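Local atomic coordinates of 5-formaminoimidazole-4-carboxamide-1-(beta)-D-ribofuranosyl 5'-monophosphate synthetase (Methanocaldococcus jannaschii, PDB entry 2R7N), a protein that catalyses the ATP- and formate-dependent formylation of AICAR to FAICAR, a folate-independent step of purine biosynthesis. Residues R228-I233 / P251-T256; T205-H210 / L223-R228; F294-L299 / L306-M311. All blocks are in the same frame, centred on the assembly; numbering follows the deposited sequence.

How the contacts relate
All three contacts join neighbouring strands of one antiparallel sheet in the ATP-grasp part of the chain, ordered 253-263, 219-230, 205-214, 292-300, 306-312. Contact 1 pairs the first two of these strands, contact 2 the second and third, contact 3 the last two. Along the chain contact 2 comes first, then contact 1, then contact 3. The centres of contacts 2 and 3 lie about 8 Å apart, those of contacts 1 and 2 about 15 Å, and those of contacts 1 and 3 about 17 Å. Contacts 1 and 2 share Arg228 and touch FAICAR; contacts 1 and 3 touch ADP. One sheet thus contributes side chains to both ligand sites.

Contact 1. Residues R228-I233 / P251-T256; sequences RYESNI and PSYVIT. With ADP (adenosine-5'-diphosphate), chain D; FAI (5-(formylamino)-1-(5-O-phosphono-beta-D-ribofuranosyl)-1H-imidazole-4-carboxamide), chain E.
Arg228 and Ile255 cross obliquely beside the bound FAICAR (FAI), with Ile255 CD1 3.4 Å from Arg228 CD. The carboxamide N2 of FAI lies over one face of the Arg228 guanidinium, 3.1 Å from Arg228 NH1, while Ile255 CG1 packs against the same amide. Glu230, on the same face of the sheet as Ile255, reaches ADP. Its CG stands opposite the carbonyl carbon (chi1 -79°) and the chain then runs extended, bringing the carboxylate to the ribose: Glu230 OE1 accepts a hydrogen bond from ADP O2' at 3.0 Å, and Glu230 OE2 one from ADP O3', at a modelled separation too short to be trusted. OE1 also lies at the edge of the Tyr253 ring and is salt-bridged to Arg238 of the third subunit. Over one face of that ring sits Ile233 CB, 4.2 Å from the Tyr253 centroid, a CH-pi contact; Tyr253 CD1 meets ADP O4' at 3.4 Å. Behind this first shell, Ser231 and Val254 exchange two backbone bonds, and Tyr229 O is gripped by both N and OG1 of Thr256. Past the cis peptide before Asn232, Asn232 OD1 accepts a hydrogen bond from Ser252 N at 2.7 Å, and Asn232 N donates to Ser252 OG, which also binds Glu302 of the second subunit. Replacing Arg228 with a leucine would probably leave Asp226 and Asp316 without the charge they share and the FAI amide without the flat group that faces it. The chemistry is that of diol recognition, one carboxylate turned to both ribose hydroxyls, the O3' bond doubtful in length, beside a guanidinium that meets the product's amide.

Contact 2. Residues T205-H210 / L223-R228; sequences TNFCIH and LGMDKR. With FAI (5-(formylamino)-1-(5-O-phosphono-beta-D-ribofuranosyl)-1H-imidazole-4-carboxamide), chain E.
His210 NE2 donates to Asp226 OD1 at 2.5 Å, meeting the carboxylate on its anti side and close to the imidazole plane, with the two flat groups 23° apart. The other oxygen, Asp226 OD2, turns its syn lone pair to Arg228 NH1 at 3.2 Å, a salt bridge, so one carboxylate links the histidine to the arginine; Asp316 holds the other end of that guanidinium. Asn206, its CG swung opposite the backbone N (chi1 -178°), extends OD1 across to Arg228 N at 2.8 Å, while its ND2 binds Ser298 O on the adjoining strand. Cys208 SG, 3.5 Å from Arg228 NE, lies over the rim of the guanidinium face opposite the one that meets FAI. In the backbone behind these groups Cys208 and Asp226 form a hydrogen-bonded pair with two backbone bonds. On the other face of the sheet Met225 SD makes an oblique Met-aromatic contact 4.0 Å from Phe207 CD1, and Met225 CE lies alongside Ile209 CG1. The Phe207 ring is met edge-to-face by Tyr229 of the third subunit. Leu223 N and, weakly, Gly224 N both donate to His210 O, a classic beta bulge in an antiparallel hairpin of the ATP-grasp domain, whose Arg228 reaches the product.

Contact 3. Residues F294-L299 / L306-M311; sequences FCLQSL and LVVFEM. With ADP (adenosine-5'-diphosphate), chain D.
Gln297 faces Phe309 and Glu310, the two bulge residues of the neighbouring strand, and its side chain can be followed step by step to the nucleotide. CB sits over one face of the Phe309 ring, 4.2 Å from its centroid and 27° off the normal, a CH-pi contact. CG, opposite the carbonyl carbon (chi1 -56°), passes Glu310 O, and the extended chain then runs beside Glu310, pointing the same way, amide and carboxylate planes 51° apart. Gln297 CD is 3.6 Å from Glu310 CG, and Gln297 OE1 comes to 3.2 Å from the same Glu310 CG while pairing weakly with Ser312 OG. At the tip, Gln297 NE2 makes a weak hydrogen bond to ADP O3B at 3.3 Å. Glu310 is poorly ordered; its carboxylate lies near the ADP phosphates with no bond joining them, and a cation between them would probably ease the repulsion. Phe309 is sandwiched, with Gln297 O over one face and ADP N9 over the other. Leu299 CD1 wedges in beside it, 3.7 Å from Phe309 CD2 and 3.6 Å from ADP C2. On the far face of the sheet Leu296 CD2 packs on Val308 and Met311. Phe309 N donates to Gln297 O at 3.0 Å and Glu310 N does so weakly: this is a classic beta bulge in a hairpin of the ATP-grasp nucleotide site, its placing of Gln297 and Glu310 consistent with their predicted magnesium binding.

Contact 1. Residues R228-I233 / P251-T256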
# COMPACT_ATOMS: atom_id res chain seq x y z
N ARG A 228 -7.10 29.75 -4.42
CA ARG A 228 -7.69 30.33 -3.23
C ARG A 228 -9.20 30.33 -3.30
O ARG A 228 -9.81 30.52 -4.36
CB ARG A 228 -7.24 31.78 -3.05
CG ARG A 228 -5.75 31.96 -3.12
CD ARG A 228 -5.13 31.13 -2.06
NE ARG A 228 -3.86 31.66 -1.62
CZ ARG A 228 -2.88 30.90 -1.14
NH1 ARG A 228 -3.05 29.59 -1.07
NH2 ARG A 228 -1.74 31.46 -0.74
N TYR A 229 -9.78 30.18 -2.12
CA TYR A 229 -11.20 30.26 -1.93
C TYR A 229 -11.37 31.37 -0.90
O TYR A 229 -11.07 31.20 0.29
CB TYR A 229 -11.69 28.93 -1.38
CG TYR A 229 -13.15 28.70 -1.52
CD1 TYR A 229 -13.83 29.12 -2.65
CD2 TYR A 229 -13.85 28.01 -0.55
CE1 TYR A 229 -15.17 28.88 -2.80
CE2 TYR A 229 -15.20 27.77 -0.69
CZ TYR A 229 -15.85 28.21 -1.81
OH TYR A 229 -17.20 27.99 -1.95
N GLU A 230 -11.83 32.52 -1.37
CA GLU A 230 -11.82 33.75 -0.57
C GLU A 230 -13.22 34.31 -0.31
O GLU A 230 -14.12 34.16 -1.12
CB GLU A 230 -10.91 34.78 -1.23
CG GLU A 230 -9.44 34.52 -0.95
CD GLU A 230 -8.50 35.11 -1.99
OE1 GLU A 230 -8.98 35.63 -3.03
OE2 GLU A 230 -7.27 35.04 -1.76
N SER A 231 -13.39 34.91 0.85
CA SER A 231 -14.66 35.49 1.26
C SER A 231 -14.42 36.98 1.54
O SER A 231 -13.44 37.34 2.20
CB SER A 231 -15.15 34.78 2.52
OG SER A 231 -16.53 34.99 2.73
N ASN A 232 -15.33 37.84 1.09
CA ASN A 232 -16.61 37.40 0.52
C ASN A 232 -16.59 37.23 -0.99
O ASN A 232 -17.56 36.76 -1.59
CB ASN A 232 -17.74 38.35 0.95
CG ASN A 232 -17.65 39.73 0.29
OD1 ASN A 232 -16.76 40.01 -0.52
ND2 ASN A 232 -18.59 40.60 0.65
N ILE A 233 -15.48 37.60 -1.61
CA ILE A 233 -15.46 37.74 -3.06
C ILE A 233 -16.05 36.54 -3.77
O ILE A 233 -16.87 36.69 -4.68
CB ILE A 233 -14.05 38.05 -3.60
CG1 ILE A 233 -14.09 38.32 -5.11
CG2 ILE A 233 -13.08 36.94 -3.25
CD1 ILE A 233 -14.98 39.49 -5.49
N PRO A 251 -16.42 43.88 -2.14
CA PRO A 251 -15.61 42.66 -2.18
C PRO A 251 -14.61 42.64 -1.04
O PRO A 251 -13.97 43.65 -0.75
CB PRO A 251 -14.87 42.75 -3.52
CG PRO A 251 -15.00 44.18 -3.96
CD PRO A 251 -16.30 44.66 -3.38
N SER A 252 -14.51 41.50 -0.36
CA SER A 252 -13.37 41.25 0.50
C SER A 252 -12.66 40.00 -0.00
O SER A 252 -13.22 39.23 -0.79
CB SER A 252 -13.77 41.11 1.97
OG SER A 252 -15.06 40.54 2.08
N TYR A 253 -11.42 39.82 0.44
CA TYR A 253 -10.57 38.76 -0.07
C TYR A 253 -9.90 38.02 1.09
O TYR A 253 -8.69 37.84 1.11
CB TYR A 253 -9.51 39.34 -1.02
CG TYR A 253 -10.10 39.92 -2.29
CD1 TYR A 253 -10.12 39.17 -3.47
CD2 TYR A 253 -10.64 41.21 -2.31
CE1 TYR A 253 -10.66 39.70 -4.64
CE2 TYR A 253 -11.19 41.74 -3.48
CZ TYR A 253 -11.20 40.99 -4.63
OH TYR A 253 -11.75 41.53 -5.76
N VAL A 254 -10.71 37.61 2.06
CA VAL A 254 -10.20 36.87 3.20
C VAL A 254 -10.03 35.40 2.82
O VAL A 254 -10.99 34.75 2.38
CB VAL A 254 -11.17 36.94 4.38
CG1 VAL A 254 -10.56 36.27 5.61
CG2 VAL A 254 -11.53 38.39 4.68
N ILE A 255 -8.81 34.87 2.95
CA ILE A 255 -8.56 33.47 2.65
C ILE A 255 -9.35 32.59 3.61
O ILE A 255 -9.23 32.75 4.82
CB ILE A 255 -7.07 33.09 2.74
CG1 ILE A 255 -6.84 31.71 2.14
CG2 ILE A 255 -6.59 33.13 4.19
CD1 ILE A 255 -7.17 31.64 0.66
N THR A 256 -10.16 31.69 3.06
CA THR A 256 -10.97 30.83 3.90
C THR A 256 -10.73 29.36 3.61
O THR A 256 -11.12 28.49 4.37
CB THR A 256 -12.48 31.10 3.71
OG1 THR A 256 -12.83 30.94 2.33
CG2 THR A 256 -12.83 32.49 4.18
PB ADP D . -2.15 37.18 0.14
O1B ADP D . -0.66 37.40 0.26
O2B ADP D . -2.99 38.08 1.03
O3B ADP D . -2.56 35.72 0.18
PA ADP D . -2.88 39.16 -1.73
O1A ADP D . -1.80 39.70 -2.64
O2A ADP D . -3.30 39.83 -0.46
O3A ADP D . -2.49 37.63 -1.38
O5' ADP D . -4.22 39.05 -2.60
C5' ADP D . -5.42 38.68 -1.94
C4' ADP D . -6.30 38.07 -3.01
O4' ADP D . -6.73 39.09 -3.91
C3' ADP D . -5.54 37.05 -3.85
O3' ADP D . -5.69 35.73 -3.35
C2' ADP D . -6.12 37.21 -5.24
O2' ADP D . -7.24 36.34 -5.42
C1' ADP D . -6.60 38.66 -5.26
N9 ADP D . -5.52 39.41 -5.92
C8 ADP D . -4.35 39.80 -5.36
N7 ADP D . -3.58 40.44 -6.28
C5 ADP D . -4.26 40.47 -7.44
C6 ADP D . -4.03 41.00 -8.80
N6 ADP D . -2.88 41.65 -9.13
N1 ADP D . -4.99 40.80 -9.72
C2 ADP D . -6.14 40.16 -9.42
N3 ADP D . -6.42 39.65 -8.21
C4 ADP D . -5.53 39.77 -7.20
OP2 FAI E . -4.86 30.90 9.83
P FAI E . -3.86 32.15 10.10
OP1 FAI E . -3.16 31.83 11.51
OP3 FAI E . -4.58 33.45 10.16
O3 FAI E . -2.75 32.11 8.97
C4 FAI E . -1.68 33.06 9.05
C FAI E . -1.29 33.55 7.65
O FAI E . -1.48 32.40 6.82
C3 FAI E . -2.21 34.65 7.10
O3' FAI E . -1.41 35.82 6.85
C2 FAI E . -2.76 34.10 5.78
O2' FAI E . -2.48 35.01 4.71
C1 FAI E . -1.94 32.83 5.55
N FAI E . -2.83 31.72 5.18
C5 FAI E . -3.58 31.03 6.06
N1 FAI E . -4.25 30.08 5.41
C3A FAI E . -3.93 30.16 4.13
C6 FAI E . -4.52 29.23 3.08
O5 FAI E . -5.23 28.30 3.47
N2 FAI E . -4.24 29.50 1.80
C7A FAI E . -3.03 31.20 3.97
N3 FAI E . -2.45 31.60 2.84
C8 FAI E . -1.11 31.48 2.66
O6 FAI E . -0.28 31.01 3.47

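Contact 2. Residues T205-H210 / L223-R228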
# COMPACT_ATOMS: atom_id res chain seq x y z
N THR A 205 -6.68 32.94 -14.41
CA THR A 205 -6.91 31.80 -13.54
C THR A 205 -5.81 31.67 -12.48
O THR A 205 -4.63 31.72 -12.79
CB THR A 205 -6.99 30.53 -14.38
OG1 THR A 205 -6.05 30.62 -15.45
CG2 THR A 205 -8.39 30.37 -14.96
N ASN A 206 -6.25 31.53 -11.23
CA ASN A 206 -5.38 31.39 -10.07
C ASN A 206 -4.74 30.02 -9.92
O ASN A 206 -5.43 28.99 -9.79
CB ASN A 206 -6.19 31.66 -8.81
CG ASN A 206 -5.35 31.58 -7.54
OD1 ASN A 206 -5.87 31.25 -6.47
ND2 ASN A 206 -4.06 31.92 -7.65
N PHE A 207 -3.42 30.01 -9.94
CA PHE A 207 -2.64 28.84 -9.58
C PHE A 207 -1.65 29.23 -8.48
O PHE A 207 -0.68 29.93 -8.76
CB PHE A 207 -1.88 28.32 -10.78
CG PHE A 207 -2.76 27.81 -11.89
CD1 PHE A 207 -3.18 26.49 -11.91
CD2 PHE A 207 -3.14 28.65 -12.94
CE1 PHE A 207 -3.97 26.01 -12.94
CE2 PHE A 207 -3.95 28.17 -13.97
CZ PHE A 207 -4.36 26.85 -13.97
N CYS A 208 -1.92 28.83 -7.24
CA CYS A 208 -0.92 28.93 -6.19
C CYS A 208 -0.06 27.66 -6.27
O CYS A 208 -0.51 26.56 -5.97
CB CYS A 208 -1.56 29.10 -4.83
SG CYS A 208 -2.79 30.46 -4.78
N ILE A 209 1.18 27.84 -6.71
CA ILE A 209 2.06 26.74 -7.10
C ILE A 209 3.07 26.45 -6.03
O ILE A 209 3.93 27.29 -5.72
CB ILE A 209 2.85 27.09 -8.36
CG1 ILE A 209 1.89 27.43 -9.50
CG2 ILE A 209 3.77 25.96 -8.71
CD1 ILE A 209 2.55 28.08 -10.69
N HIS A 210 3.00 25.25 -5.47
CA HIS A 210 3.85 24.91 -4.34
C HIS A 210 5.10 24.16 -4.79
O HIS A 210 5.02 23.09 -5.38
CB HIS A 210 3.05 24.14 -3.31
CG HIS A 210 1.73 24.78 -2.99
ND1 HIS A 210 1.59 25.77 -2.04
CD2 HIS A 210 0.50 24.58 -3.51
CE1 HIS A 210 0.33 26.15 -1.98
NE2 HIS A 210 -0.36 25.45 -2.87
N LEU A 223 5.34 20.27 -6.12
CA LEU A 223 4.57 19.44 -5.20
C LEU A 223 3.08 19.52 -5.45
O LEU A 223 2.39 18.50 -5.48
CB LEU A 223 4.92 19.76 -3.74
CG LEU A 223 6.10 18.97 -3.15
CD1 LEU A 223 5.75 17.50 -3.07
CD2 LEU A 223 7.37 19.12 -3.96
N GLY A 224 2.57 20.72 -5.63
CA GLY A 224 1.15 20.86 -5.93
C GLY A 224 0.67 22.26 -6.25
O GLY A 224 1.46 23.20 -6.38
N MET A 225 -0.65 22.39 -6.36
CA MET A 225 -1.28 23.63 -6.78
C MET A 225 -2.68 23.70 -6.21
O MET A 225 -3.42 22.71 -6.21
CB MET A 225 -1.39 23.69 -8.31
CG MET A 225 -0.07 23.64 -9.05
SD MET A 225 -0.38 23.92 -10.79
CE MET A 225 1.30 23.80 -11.42
N ASP A 226 -3.05 24.89 -5.74
CA ASP A 226 -4.40 25.15 -5.32
C ASP A 226 -4.82 26.52 -5.85
O ASP A 226 -4.00 27.38 -6.17
CB ASP A 226 -4.48 25.16 -3.80
CG ASP A 226 -3.85 26.42 -3.19
OD1 ASP A 226 -2.61 26.54 -3.26
OD2 ASP A 226 -4.60 27.28 -2.64
N LYS A 227 -6.13 26.74 -5.91
CA LYS A 227 -6.62 28.08 -6.09
C LYS A 227 -7.30 28.49 -4.80
O LYS A 227 -7.96 27.68 -4.15
CB LYS A 227 -7.55 28.18 -7.28
CG LYS A 227 -8.86 27.48 -7.11
CD LYS A 227 -9.86 27.90 -8.18
CE LYS A 227 -11.24 27.46 -7.76
NZ LYS A 227 -12.30 28.04 -8.57
N ARG A 228 -7.10 29.75 -4.42
CA ARG A 228 -7.69 30.33 -3.23
C ARG A 228 -9.20 30.33 -3.30
O ARG A 228 -9.81 30.52 -4.36
CB ARG A 228 -7.24 31.78 -3.05
CG ARG A 228 -5.75 31.96 -3.12
CD ARG A 228 -5.13 31.13 -2.06
NE ARG A 228 -3.86 31.66 -1.62
CZ ARG A 228 -2.88 30.90 -1.14
NH1 ARG A 228 -3.05 29.59 -1.07
NH2 ARG A 228 -1.74 31.46 -0.74
OP2 FAI E . -4.86 30.90 9.83
P FAI E . -3.86 32.15 10.10
OP1 FAI E . -3.16 31.83 11.51
OP3 FAI E . -4.58 33.45 10.16
O3 FAI E . -2.75 32.11 8.97
C4 FAI E . -1.68 33.06 9.05
C FAI E . -1.29 33.55 7.65
O FAI E . -1.48 32.40 6.82
C3 FAI E . -2.21 34.65 7.10
O3' FAI E . -1.41 35.82 6.85
C2 FAI E . -2.76 34.10 5.78
O2' FAI E . -2.48 35.01 4.71
C1 FAI E . -1.94 32.83 5.55
N FAI E . -2.83 31.72 5.18
C5 FAI E . -3.58 31.03 6.06
N1 FAI E . -4.25 30.08 5.41
C3A FAI E . -3.93 30.16 4.13
C6 FAI E . -4.52 29.23 3.08
O5 FAI E . -5.23 28.30 3.47
N2 FAI E . -4.24 29.50 1.80
C7A FAI E . -3.03 31.20 3.97
N3 FAI E . -2.45 31.60 2.84
C8 FAI E . -1.11 31.48 2.66
O6 FAI E . -0.28 31.01 3.47
O HOH W 1 -9.04 32.07 -7.13

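Contact 3. Residues F294-L299 / L306-M311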
# COMPACT_ATOMS: atom_id res chain seq x y z
N PHE A 294 8.28 26.63 -0.89
CA PHE A 294 7.91 27.99 -1.22
C PHE A 294 6.77 27.99 -2.24
O PHE A 294 6.54 27.00 -2.95
CB PHE A 294 9.11 28.80 -1.72
CG PHE A 294 9.63 28.39 -3.07
CD1 PHE A 294 9.14 28.98 -4.23
CD2 PHE A 294 10.66 27.46 -3.18
CE1 PHE A 294 9.63 28.63 -5.47
CE2 PHE A 294 11.16 27.10 -4.42
CZ PHE A 294 10.65 27.69 -5.57
N CYS A 295 6.06 29.10 -2.31
CA CYS A 295 4.89 29.19 -3.18
C CYS A 295 4.93 30.43 -4.06
O CYS A 295 5.23 31.53 -3.59
CB CYS A 295 3.62 29.22 -2.32
SG CYS A 295 2.10 29.34 -3.24
N LEU A 296 4.66 30.24 -5.35
CA LEU A 296 4.34 31.35 -6.25
C LEU A 296 2.83 31.41 -6.42
O LEU A 296 2.23 30.51 -7.01
CB LEU A 296 5.03 31.19 -7.61
CG LEU A 296 6.56 31.21 -7.56
CD1 LEU A 296 7.16 31.14 -8.95
CD2 LEU A 296 7.06 32.44 -6.82
N GLN A 297 2.21 32.46 -5.88
CA GLN A 297 0.77 32.67 -6.04
C GLN A 297 0.53 33.48 -7.29
O GLN A 297 0.68 34.70 -7.30
CB GLN A 297 0.22 33.39 -4.82
CG GLN A 297 0.52 32.67 -3.54
CD GLN A 297 0.34 33.54 -2.33
OE1 GLN A 297 1.27 33.70 -1.53
NE2 GLN A 297 -0.85 34.12 -2.18
N SER A 298 0.16 32.81 -8.37
CA SER A 298 0.13 33.44 -9.67
C SER A 298 -1.27 33.51 -10.29
O SER A 298 -2.24 32.98 -9.75
CB SER A 298 1.06 32.70 -10.61
OG SER A 298 0.60 31.37 -10.83
N LEU A 299 -1.35 34.19 -11.43
CA LEU A 299 -2.58 34.26 -12.20
C LEU A 299 -2.21 34.03 -13.64
O LEU A 299 -1.23 34.60 -14.14
CB LEU A 299 -3.27 35.61 -12.03
CG LEU A 299 -4.05 35.77 -10.71
CD1 LEU A 299 -4.23 37.23 -10.31
CD2 LEU A 299 -5.39 35.06 -10.80
N LEU A 306 2.02 33.34 -16.70
CA LEU A 306 1.72 33.31 -15.28
C LEU A 306 2.32 34.52 -14.61
O LEU A 306 3.52 34.77 -14.68
CB LEU A 306 2.29 32.04 -14.64
CG LEU A 306 1.61 30.69 -14.91
CD1 LEU A 306 2.62 29.57 -14.73
CD2 LEU A 306 0.41 30.51 -13.99
N VAL A 307 1.47 35.28 -13.94
CA VAL A 307 1.88 36.51 -13.32
C VAL A 307 1.80 36.34 -11.81
O VAL A 307 0.74 36.05 -11.27
CB VAL A 307 0.98 37.70 -13.77
CG1 VAL A 307 1.39 38.99 -13.06
CG2 VAL A 307 1.03 37.87 -15.29
N VAL A 308 2.92 36.55 -11.14
CA VAL A 308 2.99 36.30 -9.70
C VAL A 308 2.61 37.56 -8.93
O VAL A 308 3.30 38.57 -8.98
CB VAL A 308 4.42 35.88 -9.31
CG1 VAL A 308 4.50 35.52 -7.84
CG2 VAL A 308 4.89 34.74 -10.20
N PHE A 309 1.51 37.47 -8.19
CA PHE A 309 1.01 38.61 -7.46
C PHE A 309 1.38 38.50 -5.98
O PHE A 309 1.16 39.43 -5.21
CB PHE A 309 -0.51 38.72 -7.61
CG PHE A 309 -1.27 37.61 -6.93
CD1 PHE A 309 -1.48 37.64 -5.56
CD2 PHE A 309 -1.80 36.56 -7.66
CE1 PHE A 309 -2.18 36.63 -4.93
CE2 PHE A 309 -2.50 35.55 -7.04
CZ PHE A 309 -2.69 35.58 -5.67
N GLU A 310 1.92 37.36 -5.60
CA GLU A 310 2.33 37.13 -4.22
C GLU A 310 3.24 35.90 -4.17
O GLU A 310 3.26 35.09 -5.09
CB GLU A 310 1.11 36.94 -3.33
CG GLU A 310 1.40 36.90 -1.83
CD GLU A 310 1.89 38.23 -1.29
OE1 GLU A 310 1.38 39.29 -1.72
OE2 GLU A 310 2.79 38.21 -0.41
N MET A 311 4.00 35.79 -3.09
CA MET A 311 4.84 34.62 -2.88
C MET A 311 5.04 34.34 -1.40
O MET A 311 5.02 35.24 -0.57
CB MET A 311 6.20 34.80 -3.55
CG MET A 311 7.15 35.65 -2.76
SD MET A 311 8.87 35.20 -3.04
CE MET A 311 9.15 34.07 -1.68
PB ADP D . -2.15 37.18 0.14
O1B ADP D . -0.66 37.40 0.26
O2B ADP D . -2.99 38.08 1.03
O3B ADP D . -2.56 35.72 0.18
PA ADP D . -2.88 39.16 -1.73
O1A ADP D . -1.80 39.70 -2.64
O2A ADP D . -3.30 39.83 -0.46
O3A ADP D . -2.49 37.63 -1.38
O5' ADP D . -4.22 39.05 -2.60
C5' ADP D . -5.42 38.68 -1.94
C4' ADP D . -6.30 38.07 -3.01
O4' ADP D . -6.73 39.09 -3.91
C3' ADP D . -5.54 37.05 -3.85
O3' ADP D . -5.69 35.73 -3.35
C2' ADP D . -6.12 37.21 -5.24
O2' ADP D . -7.24 36.34 -5.42
C1' ADP D . -6.60 38.66 -5.26
N9 ADP D . -5.52 39.41 -5.92
C8 ADP D . -4.35 39.80 -5.36
N7 ADP D . -3.58 40.44 -6.28
C5 ADP D . -4.26 40.47 -7.44
C6 ADP D . -4.03 41.00 -8.80
N6 ADP D . -2.88 41.65 -9.13
N1 ADP D . -4.99 40.80 -9.72
C2 ADP D . -6.14 40.16 -9.42
N3 ADP D . -6.42 39.65 -8.21
C4 ADP D . -5.53 39.77 -7.20